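Long-range contacts in succinate dehydrogenase subunit A (Mycolicibacterium smegmatis, PDB 7D6V), which probably oxidises succinate to fumarate as the FAD-binding flavoprotein subunit of a respiratory succinate dehydrogenase that passes the electrons on to quinone: residues E5-D10 / R165-H170; S173-I178 / G186-Y191; E201-V206 / P451-V456. One frame throughout, in Å; residues are numbered along the deposited sequence.

Contact 1. Residues E5-D10 / R165-H170; sequences ERHSYD and RIRVFH
H7 and F169 reach toward each other from opposite directions and meet edge to face: the CE1 corner of the phenyl ring stands over one face of the imidazole, near its rim, 3.9 Å from F169 CE1 to H7 NE2. The ring planes stand 59° apart, so this is a tilted T-shaped pair rather than a parallel stack. Y9 also comes in opposite to F169, but its hydroxyl lies at the phenyl edge, close to the ring plane, with Y9 OH 3.7 Å from F169 CZ. R167 crosses both H7 and Y9 at about a right angle. Its CG is anti to the backbone N (chi1 -170°) and the chain is extended as far as NE, which carries the methylenes past the Y9 hydroxyl and brings the guanidinium beside H7. The distance from R167 CD to Y9 OH is 3.3 Å, and R167 NH1 is 3.7 Å from H7 CE1, the guanidinium turned 76° from the imidazole. Arginine suits this place because its methylenes can line the tyrosine hydroxyl while its charged end reaches the imidazole. The contact links strand 5-7 of the mixed sheet to strand 166-169 of the parallel Rossmann-type sheet, each outermost in its sheet within this chain; F200 and A35 also pack on F169. Within its own segment, H7 NE2 donates to E5 OE2 at 2.7 Å, the oxygen near the imidazole plane and the donor on the anti side, tilted well out of the carboxylate plane. This bond should fix the rotation of the ring and present its face to F169. The polar bond stays within 5-10, and the contact across is aromatic and van der Waals packing; E5 would favour a proton on H7 NE2 and probably partly balances the nearby positive charge of R167.

Contact 2. Residues S173-I178 / G186-Y191; sequences SITELI and GAFGYY. With FAD (flavin-adenine dinucleotide), chain D.
Y190 lays one face of its phenol ring over S173, whose CB lies 4.0 Å from the centroid of the Y190 ring in a CH-pi contact. The Y190 CG sits between its own backbone N and carbonyl carbon (chi1 62°), which swings the ring back across the hairpin to its partner strand. T175 closes in on the edge of the same ring, with T175 CG2 3.5 Å from Y190 CE1, while T175 OG1 lies near the plane at the edge of F188. A small serine and a branched threonine suit these places, one fitting beneath an aromatic face and the other filling its rim. The strands pair antiparallel, but T175 and E176 both face F188, a classic beta bulge. F188 O accepts from both, at 2.9 Å from T175 N and 3.2 Å from E176 N. Beside the bulge I174 and G189 form a non-hydrogen-bonded pair; a glycine here leaves room for S173 O and the I174 side chain. I174 turns its peptide groups outward from the hairpin to the FAD adenine: I174 N donates to FAD N1A at 3.1 Å with an angle of 172°, and FAD N6A donates to I174 O at 3.2 Å. The pair recognises the donor-acceptor edge of adenine by backbone alone, so the side chain can be purely apolar. It packs, as L177 does, on A187, with I174 CG2 4.0 Å from A187 CB. Strand 197-200 continues the sheet beyond 184-191. Helix 230-236 covers I174 and L177, helix 458-469 packs on F188 and T175, and helix 532-556 brings W534, H535 and I538 against Y190, with I538 also touching T175.

Contact 3. Residues E201-V206 / P451-V456; sequences EAPAVV and PDRPKV
R453 turns the flat of its guanidinium onto P203: the proline CD lies over one face, near the rim, 3.5 Å from R453 NH2, with P203 CG 3.9 Å from R453 NH1. The arginine chain bends at chi3 (76°), which brings its end back over the proline ring. Proline is a fitting platform, being rigid and apolar beneath a cation that needs its N-H groups for other partners. Those partners belong to the N-terminal segment, where R453 NH2 donates to Y9 O and R453 NH1 makes a salt bridge with D10. With both terminal nitrogens held in this way, the rotation of the group is largely set. E201 O, 3.8 Å from R453 NH2, is only a neighbour. P454 follows and meets P203 ring to ring through saturated carbons, P454 CD being 3.9 Å from P203 CB; D180, K183 and A185 lie against it too. P203 lies on the segment that runs into the strand around 204-206, one of the strands of the parallel Rossmann-type sheet that belongs to the FAD-binding fold, and segment 451-456 is part of the loop that connects helix 427-448 with helix 458-469. This loop packs on the chain leading into that strand. The backbone N of K455 bonds to D180, a further tie for the loop. At V456 the side chain turns back toward E201 and crosses it at about a right angle. The valine methyls rest on the glutamate, which is extended beyond CG, and meet both its aliphatic part and its carboxylate: V456 CG2 is 3.8 Å from E201 CG and 3.7 Å from E201 OE2. That same oxygen also takes part in a long and weak ion pair with R6 NH1.

In the fold
From the N terminus, contact 1 closes the first long loop, 154 residues between its segments, and brings the start of the chain beside strand 166-169, one edge of the parallel sheet within this chain. The chain then soon enters the next strand and contact 2 closes a short hairpin. Contact 3 opens after strand 197-200 and spans 244 residues to the loop before helix 458-469. The three are in series; none nests in or crosses another. They nevertheless touch: Y191 lies close to E5, joining contacts 1 and 2, R453 grips Y9 and D10, joining 1 and 3, and I178 packs on V456. Together they tie the mixed sheet, the parallel sheet and the loop between helices 427-448 and 458-469.

Contact 1. Residues E5-D10 / R165-H170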
loop_
_atom_site.group_PDB
_atom_site.type_symbol
_atom_site.label_atom_id
_atom_site.label_comp_id
_atom_site.label_asym_id
_atom_site.label_seq_id
_atom_site.Cartn_x
_atom_site.Cartn_y
_atom_site.Cartn_z
ATOM N N GLU A 5 4.752 -12.983 -30.789
ATOM C CA GLU A 5 4.391 -14.008 -29.816
ATOM C C GLU A 5 2.873 -14.081 -29.726
ATOM O O GLU A 5 2.229 -13.101 -29.352
ATOM C CB GLU A 5 5.001 -13.702 -28.450
ATOM C CG GLU A 5 4.438 -14.539 -27.320
ATOM C CD GLU A 5 5.152 -14.299 -26.007
ATOM O OE1 GLU A 5 6.392 -14.422 -25.972
ATOM O OE2 GLU A 5 4.473 -13.984 -25.008
ATOM N N ARG A 6 2.305 -15.241 -30.044
ATOM C CA ARG A 6 0.862 -15.395 -30.178
ATOM C C ARG A 6 0.300 -16.297 -29.090
ATOM O O ARG A 6 0.861 -17.355 -28.790
ATOM C CB ARG A 6 0.495 -15.965 -31.547
ATOM C CG ARG A 6 1.071 -15.194 -32.708
ATOM C CD ARG A 6 0.920 -15.974 -33.994
ATOM N NE ARG A 6 -0.411 -15.816 -34.564
ATOM C CZ ARG A 6 -0.679 -15.075 -35.632
ATOM N NH1 ARG A 6 -1.920 -14.988 -36.086
ATOM N NH2 ARG A 6 0.298 -14.421 -36.245
ATOM N N HIS A 7 -0.821 -15.875 -28.514
ATOM C CA HIS A 7 -1.537 -16.646 -27.510
ATOM C C HIS A 7 -3.000 -16.758 -27.909
ATOM O O HIS A 7 -3.553 -15.865 -28.554
ATOM C CB HIS A 7 -1.421 -16.008 -26.127
ATOM C CG HIS A 7 -0.011 -15.827 -25.664
ATOM N ND1 HIS A 7 0.748 -16.864 -25.166
ATOM C CD2 HIS A 7 0.779 -14.730 -25.621
ATOM C CE1 HIS A 7 1.945 -16.414 -24.839
ATOM N NE2 HIS A 7 1.990 -15.121 -25.105
ATOM N N SER A 8 -3.623 -17.867 -27.521
ATOM C CA SER A 8 -5.013 -18.150 -27.853
ATOM C C SER A 8 -5.799 -18.335 -26.564
ATOM O O SER A 8 -5.443 -19.177 -25.733
ATOM C CB SER A 8 -5.122 -19.392 -28.734
ATOM O OG SER A 8 -6.442 -19.562 -29.213
ATOM N N TYR A 9 -6.862 -17.551 -26.400
ATOM C CA TYR A 9 -7.692 -17.596 -25.205
ATOM C C TYR A 9 -9.149 -17.402 -25.598
ATOM O O TYR A 9 -9.472 -17.132 -26.755
ATOM C CB TYR A 9 -7.263 -16.538 -24.184
ATOM C CG TYR A 9 -5.964 -16.863 -23.495
ATOM C CD1 TYR A 9 -5.940 -17.656 -22.360
ATOM C CD2 TYR A 9 -4.758 -16.390 -23.988
ATOM C CE1 TYR A 9 -4.756 -17.961 -21.731
ATOM C CE2 TYR A 9 -3.569 -16.691 -23.368
ATOM C CZ TYR A 9 -3.572 -17.476 -22.241
ATOM O OH TYR A 9 -2.387 -17.778 -21.618
ATOM N N ASP A 10 -10.034 -17.561 -24.617
ATOM C CA ASP A 10 -11.457 -17.322 -24.827
ATOM C C ASP A 10 -11.831 -15.864 -24.601
ATOM O O ASP A 10 -12.657 -15.315 -25.336
ATOM C CB ASP A 10 -12.287 -18.211 -23.901
ATOM C CG ASP A 10 -12.271 -19.665 -24.317
ATOM O OD1 ASP A 10 -12.330 -19.940 -25.532
ATOM O OD2 ASP A 10 -12.202 -20.536 -23.426
ATOM N N ARG A 165 -6.109 -22.267 -16.806
ATOM C CA ARG A 165 -7.299 -21.488 -17.115
ATOM C C ARG A 165 -7.110 -19.986 -16.976
ATOM O O ARG A 165 -7.793 -19.234 -17.668
ATOM C CB ARG A 165 -8.475 -21.911 -16.220
ATOM C CG ARG A 165 -8.655 -23.406 -16.048
ATOM C CD ARG A 165 -8.753 -24.124 -17.377
ATOM N NE ARG A 165 -9.974 -23.792 -18.099
ATOM C CZ ARG A 165 -10.298 -24.304 -19.281
ATOM N NH1 ARG A 165 -9.491 -25.174 -19.868
ATOM N NH2 ARG A 165 -11.431 -23.950 -19.873
ATOM N N ILE A 166 -6.219 -19.528 -16.101
ATOM C CA ILE A 166 -5.988 -18.105 -15.885
ATOM C C ILE A 166 -4.494 -17.841 -15.984
ATOM O O ILE A 166 -3.704 -18.455 -15.257
ATOM C CB ILE A 166 -6.516 -17.628 -14.522
ATOM C CG1 ILE A 166 -8.041 -17.644 -14.489
ATOM C CG2 ILE A 166 -6.011 -16.230 -14.219
ATOM C CD1 ILE A 166 -8.607 -17.153 -13.181
ATOM N N ARG A 167 -4.109 -16.924 -16.864
ATOM C CA ARG A 167 -2.738 -16.449 -16.946
ATOM C C ARG A 167 -2.726 -14.932 -16.845
ATOM O O ARG A 167 -3.562 -14.255 -17.447
ATOM C CB ARG A 167 -2.063 -16.896 -18.242
ATOM C CG ARG A 167 -0.572 -16.640 -18.260
ATOM C CD ARG A 167 0.096 -17.301 -19.438
ATOM N NE ARG A 167 1.473 -16.847 -19.586
ATOM C CZ ARG A 167 2.280 -17.215 -20.571
ATOM N NH1 ARG A 167 1.852 -18.052 -21.504
ATOM N NH2 ARG A 167 3.518 -16.749 -20.621
ATOM N N VAL A 168 -1.776 -14.403 -16.079
ATOM C CA VAL A 168 -1.636 -12.969 -15.859
ATOM C C VAL A 168 -0.429 -12.478 -16.642
ATOM O O VAL A 168 0.662 -13.048 -16.537
ATOM C CB VAL A 168 -1.488 -12.637 -14.364
ATOM C CG1 VAL A 168 -1.461 -11.134 -14.158
ATOM C CG2 VAL A 168 -2.613 -13.265 -13.565
ATOM N N PHE A 169 -0.626 -11.424 -17.430
ATOM C CA PHE A 169 0.435 -10.784 -18.201
ATOM C C PHE A 169 0.594 -9.367 -17.661
ATOM O O PHE A 169 -0.010 -8.427 -18.178
ATOM C CB PHE A 169 0.124 -10.760 -19.704
ATOM C CG PHE A 169 -0.125 -12.113 -20.310
ATOM C CD1 PHE A 169 0.826 -12.702 -21.125
ATOM C CD2 PHE A 169 -1.322 -12.777 -20.104
ATOM C CE1 PHE A 169 0.600 -13.932 -21.699
ATOM C CE2 PHE A 169 -1.550 -14.010 -20.674
ATOM C CZ PHE A 169 -0.590 -14.586 -21.475
ATOM N N HIS A 170 1.411 -9.209 -16.626
ATOM C CA HIS A 170 1.672 -7.889 -16.078
ATOM C C HIS A 170 2.805 -7.218 -16.847
ATOM O O HIS A 170 3.584 -7.871 -17.544
ATOM C CB HIS A 170 2.015 -7.965 -14.591
ATOM C CG HIS A 170 3.290 -8.689 -14.300
ATOM N ND1 HIS A 170 4.481 -8.040 -14.058
ATOM C CD2 HIS A 170 3.558 -10.012 -14.205
ATOM C CE1 HIS A 170 5.428 -8.932 -13.831
ATOM N NE2 HIS A 170 4.894 -10.136 -13.914
#

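Contact 2. Residues S173-I178 / G186-Y191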
loop_
_atom_site.group_PDB
_atom_site.type_symbol
_atom_site.label_atom_id
_atom_site.label_comp_id
_atom_site.label_asym_id
_atom_site.label_seq_id
_atom_site.Cartn_x
_atom_site.Cartn_y
_atom_site.Cartn_z
ATOM N N SER A 173 1.272 -3.774 -22.303
ATOM C CA SER A 173 0.443 -2.663 -22.744
ATOM C C SER A 173 -0.196 -3.007 -24.080
ATOM O O SER A 173 0.500 -3.398 -25.020
ATOM C CB SER A 173 1.272 -1.382 -22.861
ATOM O OG SER A 173 0.485 -0.303 -23.327
ATOM N N ILE A 174 -1.514 -2.861 -24.159
ATOM C CA ILE A 174 -2.275 -3.156 -25.368
ATOM C C ILE A 174 -2.449 -1.867 -26.155
ATOM O O ILE A 174 -2.884 -0.848 -25.606
ATOM C CB ILE A 174 -3.637 -3.785 -25.032
ATOM C CG1 ILE A 174 -3.448 -5.144 -24.357
ATOM C CG2 ILE A 174 -4.480 -3.927 -26.283
ATOM C CD1 ILE A 174 -2.765 -6.172 -25.225
ATOM N N THR A 175 -2.107 -1.907 -27.443
ATOM C CA THR A 175 -2.151 -0.723 -28.286
ATOM C C THR A 175 -3.219 -0.771 -29.368
ATOM O O THR A 175 -3.541 0.278 -29.933
ATOM C CB THR A 175 -0.789 -0.487 -28.955
ATOM O OG1 THR A 175 -0.565 -1.484 -29.958
ATOM C CG2 THR A 175 0.324 -0.556 -27.929
ATOM N N GLU A 176 -3.770 -1.941 -29.674
ATOM C CA GLU A 176 -4.770 -2.054 -30.723
ATOM C C GLU A 176 -5.678 -3.239 -30.434
ATOM O O GLU A 176 -5.286 -4.202 -29.774
ATOM C CB GLU A 176 -4.118 -2.215 -32.101
ATOM C CG GLU A 176 -5.022 -1.879 -33.273
ATOM C CD GLU A 176 -5.247 -0.386 -33.427
ATOM O OE1 GLU A 176 -6.116 0.169 -32.723
ATOM O OE2 GLU A 176 -4.547 0.235 -34.253
ATOM N N LEU A 177 -6.904 -3.152 -30.937
ATOM C CA LEU A 177 -7.844 -4.264 -30.940
ATOM C C LEU A 177 -8.049 -4.717 -32.376
ATOM O O LEU A 177 -8.334 -3.895 -33.253
ATOM C CB LEU A 177 -9.180 -3.868 -30.310
ATOM C CG LEU A 177 -9.166 -3.474 -28.833
ATOM C CD1 LEU A 177 -10.568 -3.170 -28.352
ATOM C CD2 LEU A 177 -8.542 -4.571 -27.999
ATOM N N ILE A 178 -7.903 -6.007 -32.613
ATOM C CA ILE A 178 -7.986 -6.569 -33.954
ATOM C C ILE A 178 -9.417 -7.003 -34.227
ATOM O O ILE A 178 -10.071 -7.618 -33.378
ATOM C CB ILE A 178 -7.002 -7.742 -34.119
ATOM C CG1 ILE A 178 -5.595 -7.321 -33.691
ATOM C CG2 ILE A 178 -6.996 -8.235 -35.551
ATOM C CD1 ILE A 178 -5.005 -6.217 -34.530
ATOM N N GLY A 186 -9.122 -10.150 -31.365
ATOM C CA GLY A 186 -7.963 -10.259 -30.507
ATOM C C GLY A 186 -7.405 -8.894 -30.166
ATOM O O GLY A 186 -7.923 -7.860 -30.584
ATOM N N ALA A 187 -6.326 -8.919 -29.390
ATOM C CA ALA A 187 -5.650 -7.712 -28.939
ATOM C C ALA A 187 -4.171 -7.793 -29.278
ATOM O O ALA A 187 -3.564 -8.863 -29.201
ATOM C CB ALA A 187 -5.829 -7.505 -27.432
ATOM N N PHE A 188 -3.598 -6.655 -29.653
ATOM C CA PHE A 188 -2.193 -6.546 -30.012
ATOM C C PHE A 188 -1.510 -5.566 -29.069
ATOM O O PHE A 188 -2.046 -4.493 -28.787
ATOM C CB PHE A 188 -2.041 -6.089 -31.467
ATOM C CG PHE A 188 -0.620 -5.886 -31.903
ATOM C CD1 PHE A 188 0.117 -6.938 -32.413
ATOM C CD2 PHE A 188 -0.026 -4.641 -31.817
ATOM C CE1 PHE A 188 1.420 -6.752 -32.819
ATOM C CE2 PHE A 188 1.277 -4.454 -32.217
ATOM C CZ PHE A 188 1.998 -5.510 -32.720
ATOM N N GLY A 189 -0.333 -5.935 -28.581
ATOM C CA GLY A 189 0.381 -5.067 -27.675
ATOM C C GLY A 189 1.847 -5.424 -27.612
ATOM O O GLY A 189 2.352 -6.202 -28.421
ATOM N N TYR A 190 2.528 -4.850 -26.624
ATOM C CA TYR A 190 3.954 -5.074 -26.452
ATOM C C TYR A 190 4.261 -5.317 -24.984
ATOM O O TYR A 190 3.534 -4.868 -24.095
ATOM C CB TYR A 190 4.784 -3.885 -26.968
ATOM C CG TYR A 190 4.521 -2.590 -26.236
ATOM C CD1 TYR A 190 3.539 -1.716 -26.668
ATOM C CD2 TYR A 190 5.255 -2.242 -25.111
ATOM C CE1 TYR A 190 3.293 -0.538 -26.003
ATOM C CE2 TYR A 190 5.012 -1.068 -24.438
ATOM C CZ TYR A 190 4.033 -0.218 -24.890
ATOM O OH TYR A 190 3.785 0.958 -24.226
ATOM N N TYR A 191 5.356 -6.029 -24.745
ATOM C CA TYR A 191 5.895 -6.181 -23.402
ATOM C C TYR A 191 6.739 -4.964 -23.061
ATOM O O TYR A 191 7.594 -4.553 -23.848
ATOM C CB TYR A 191 6.745 -7.445 -23.305
ATOM C CG TYR A 191 5.966 -8.735 -23.352
ATOM C CD1 TYR A 191 6.036 -9.568 -24.457
ATOM C CD2 TYR A 191 5.180 -9.131 -22.283
ATOM C CE1 TYR A 191 5.336 -10.748 -24.503
ATOM C CE2 TYR A 191 4.476 -10.312 -22.320
ATOM C CZ TYR A 191 4.560 -11.117 -23.432
ATOM O OH TYR A 191 3.860 -12.297 -23.474
HETATM P PA FAD D . -8.006 0.568 -12.165
HETATM O O1A FAD D . -7.920 -0.558 -11.203
HETATM O O2A FAD D . -7.719 1.943 -11.701
HETATM O O5B FAD D . -6.962 0.262 -13.334
HETATM C C5B FAD D . -7.322 -0.280 -14.591
HETATM C C4B FAD D . -6.301 -1.322 -15.015
HETATM O O4B FAD D . -6.181 -1.349 -16.433
HETATM C C3B FAD D . -4.905 -1.070 -14.499
HETATM O O3B FAD D . -4.393 -2.316 -14.052
HETATM C C2B FAD D . -4.121 -0.646 -15.713
HETATM O O2B FAD D . -2.748 -1.003 -15.634
HETATM C C1B FAD D . -4.813 -1.412 -16.802
HETATM N N9A FAD D . -4.596 -0.785 -18.115
HETATM C C8A FAD D . -4.902 0.464 -18.461
HETATM N N7A FAD D . -4.571 0.700 -19.743
HETATM C C5A FAD D . -4.035 -0.422 -20.233
HETATM C C6A FAD D . -3.473 -0.867 -21.517
HETATM N N6A FAD D . -3.410 -0.044 -22.575
HETATM N N1A FAD D . -3.022 -2.124 -21.600
HETATM C C2A FAD D . -3.076 -2.970 -20.569
HETATM N N3A FAD D . -3.571 -2.634 -19.380
HETATM C C4A FAD D . -4.057 -1.399 -19.155
HETATM N N1 FAD D . -13.670 5.676 -5.380
HETATM C C2 FAD D . -14.412 5.436 -4.281
HETATM O O2 FAD D . -15.517 4.903 -4.420
HETATM N N3 FAD D . -14.014 5.745 -3.046
HETATM C C4 FAD D . -12.844 6.325 -2.813
HETATM O O4 FAD D . -12.495 6.601 -1.658
HETATM C C4X FAD D . -11.965 6.629 -3.953
HETATM N N5 FAD D . -10.768 7.212 -3.786
HETATM C C5X FAD D . -9.990 7.471 -4.848
HETATM C C6 FAD D . -8.756 8.071 -4.658
HETATM C C7 FAD D . -7.949 8.346 -5.744
HETATM C C7M FAD D . -6.612 8.998 -5.552
HETATM C C8 FAD D . -8.402 7.999 -7.106
HETATM C C8M FAD D . -7.526 8.297 -8.286
HETATM C C9 FAD D . -9.631 7.397 -7.304
HETATM C C9A FAD D . -10.438 7.125 -6.218
HETATM N N10 FAD D . -11.682 6.519 -6.415
HETATM C C10 FAD D . -12.465 6.258 -5.287
HETATM C "C1'" FAD D . -12.142 6.154 -7.749
HETATM C "C2'" FAD D . -11.989 4.649 -7.943
HETATM O "O2'" FAD D . -10.811 4.187 -7.287
HETATM C "C3'" FAD D . -11.858 4.263 -9.405
HETATM O "O3'" FAD D . -13.075 4.579 -10.067
HETATM C "C4'" FAD D . -11.602 2.771 -9.544
HETATM O "O4'" FAD D . -10.384 2.432 -8.896
HETATM C "C5'" FAD D . -11.502 2.332 -10.991
HETATM O "O5'" FAD D . -11.058 0.984 -10.996
HETATM P P FAD D . -10.856 0.143 -12.335
HETATM O O1P FAD D . -10.778 -1.289 -11.942
HETATM O O2P FAD D . -11.876 0.551 -13.338
HETATM O O3P FAD D . -9.428 0.616 -12.904
#

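Contact 3. Residues E201-V206 / P451-V456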
loop_
_atom_site.group_PDB
_atom_site.type_symbol
_atom_site.label_atom_id
_atom_site.label_comp_id
_atom_site.label_asym_id
_atom_site.label_seq_id
_atom_site.Cartn_x
_atom_site.Cartn_y
_atom_site.Cartn_z
ATOM N N GLU A 201 -5.591 -13.811 -29.217
ATOM C CA GLU A 201 -6.547 -14.236 -30.234
ATOM C C GLU A 201 -7.855 -14.673 -29.592
ATOM O O GLU A 201 -8.393 -15.743 -29.879
ATOM C CB GLU A 201 -5.960 -15.347 -31.096
ATOM C CG GLU A 201 -5.004 -14.856 -32.160
ATOM C CD GLU A 201 -4.054 -15.938 -32.631
ATOM O OE1 GLU A 201 -3.117 -16.272 -31.878
ATOM O OE2 GLU A 201 -4.241 -16.452 -33.754
ATOM N N ALA A 202 -8.373 -13.855 -28.704
ATOM C CA ALA A 202 -9.631 -14.208 -28.070
ATOM C C ALA A 202 -10.813 -13.596 -28.815
ATOM O O ALA A 202 -10.706 -12.497 -29.366
ATOM C CB ALA A 202 -9.647 -13.734 -26.623
ATOM N N PRO A 203 -11.954 -14.289 -28.848
ATOM C CA PRO A 203 -13.153 -13.712 -29.472
ATOM C C PRO A 203 -13.873 -12.681 -28.617
ATOM O O PRO A 203 -14.792 -12.024 -29.124
ATOM C CB PRO A 203 -14.042 -14.938 -29.711
ATOM C CG PRO A 203 -13.613 -15.916 -28.692
ATOM C CD PRO A 203 -12.147 -15.699 -28.472
ATOM N N ALA A 204 -13.494 -12.513 -27.354
ATOM C CA ALA A 204 -14.114 -11.535 -26.474
ATOM C C ALA A 204 -13.040 -10.761 -25.726
ATOM O O ALA A 204 -11.985 -11.300 -25.390
ATOM C CB ALA A 204 -15.068 -12.197 -25.474
ATOM N N VAL A 205 -13.323 -9.488 -25.468
ATOM C CA VAL A 205 -12.412 -8.604 -24.748
ATOM C C VAL A 205 -13.218 -7.806 -23.731
ATOM O O VAL A 205 -14.271 -7.256 -24.065
ATOM C CB VAL A 205 -11.660 -7.661 -25.709
ATOM C CG1 VAL A 205 -11.072 -6.479 -24.960
ATOM C CG2 VAL A 205 -10.569 -8.413 -26.444
ATOM N N VAL A 206 -12.731 -7.752 -22.493
ATOM C CA VAL A 206 -13.289 -6.901 -21.447
ATOM C C VAL A 206 -12.279 -5.800 -21.161
ATOM O O VAL A 206 -11.112 -6.086 -20.872
ATOM C CB VAL A 206 -13.608 -7.698 -20.171
ATOM C CG1 VAL A 206 -14.161 -6.777 -19.098
ATOM C CG2 VAL A 206 -14.585 -8.812 -20.472
ATOM N N PRO A 451 -21.068 -19.287 -33.046
ATOM C CA PRO A 451 -20.974 -20.409 -33.992
ATOM C C PRO A 451 -19.539 -20.740 -34.378
ATOM O O PRO A 451 -19.125 -21.901 -34.310
ATOM C CB PRO A 451 -21.779 -19.917 -35.202
ATOM C CG PRO A 451 -21.744 -18.433 -35.107
ATOM C CD PRO A 451 -21.690 -18.095 -33.648
ATOM N N ASP A 452 -18.773 -19.730 -34.785
ATOM C CA ASP A 452 -17.373 -19.914 -35.140
ATOM C C ASP A 452 -16.560 -18.745 -34.607
ATOM O O ASP A 452 -17.091 -17.667 -34.325
ATOM C CB ASP A 452 -17.195 -20.089 -36.661
ATOM C CG ASP A 452 -17.720 -18.910 -37.470
ATOM O OD1 ASP A 452 -18.273 -19.155 -38.562
ATOM O OD2 ASP A 452 -17.578 -17.746 -37.044
ATOM N N ARG A 453 -15.266 -18.971 -34.462
ATOM C CA ARG A 453 -14.435 -17.950 -33.835
ATOM C C ARG A 453 -13.829 -17.034 -34.891
ATOM O O ARG A 453 -13.325 -17.521 -35.909
ATOM C CB ARG A 453 -13.332 -18.588 -33.009
ATOM C CG ARG A 453 -13.820 -19.147 -31.688
ATOM C CD ARG A 453 -12.842 -20.150 -31.122
ATOM N NE ARG A 453 -11.678 -19.502 -30.530
ATOM C CZ ARG A 453 -11.530 -19.287 -29.228
ATOM N NH1 ARG A 453 -12.477 -19.668 -28.381
ATOM N NH2 ARG A 453 -10.435 -18.691 -28.774
ATOM N N PRO A 454 -13.874 -15.719 -34.685
ATOM C CA PRO A 454 -13.256 -14.798 -35.643
ATOM C C PRO A 454 -11.747 -14.970 -35.697
ATOM O O PRO A 454 -11.101 -15.328 -34.711
ATOM C CB PRO A 454 -13.645 -13.415 -35.105
ATOM C CG PRO A 454 -14.011 -13.647 -33.676
ATOM C CD PRO A 454 -14.594 -15.010 -33.616
ATOM N N LYS A 455 -11.187 -14.700 -36.871
ATOM C CA LYS A 455 -9.781 -14.941 -37.159
ATOM C C LYS A 455 -9.035 -13.626 -37.334
ATOM O O LYS A 455 -9.513 -12.717 -38.020
ATOM C CB LYS A 455 -9.633 -15.794 -38.418
ATOM C CG LYS A 455 -10.178 -17.199 -38.263
ATOM C CD LYS A 455 -10.002 -18.014 -39.529
ATOM C CE LYS A 455 -10.471 -19.444 -39.320
ATOM N NZ LYS A 455 -11.939 -19.517 -39.101
ATOM N N VAL A 456 -7.858 -13.531 -36.713
ATOM C CA VAL A 456 -7.013 -12.358 -36.890
ATOM C C VAL A 456 -6.362 -12.394 -38.266
ATOM O O VAL A 456 -5.887 -13.441 -38.727
ATOM C CB VAL A 456 -5.955 -12.270 -35.776
ATOM C CG1 VAL A 456 -6.616 -12.069 -34.433
ATOM C CG2 VAL A 456 -5.093 -13.516 -35.752
#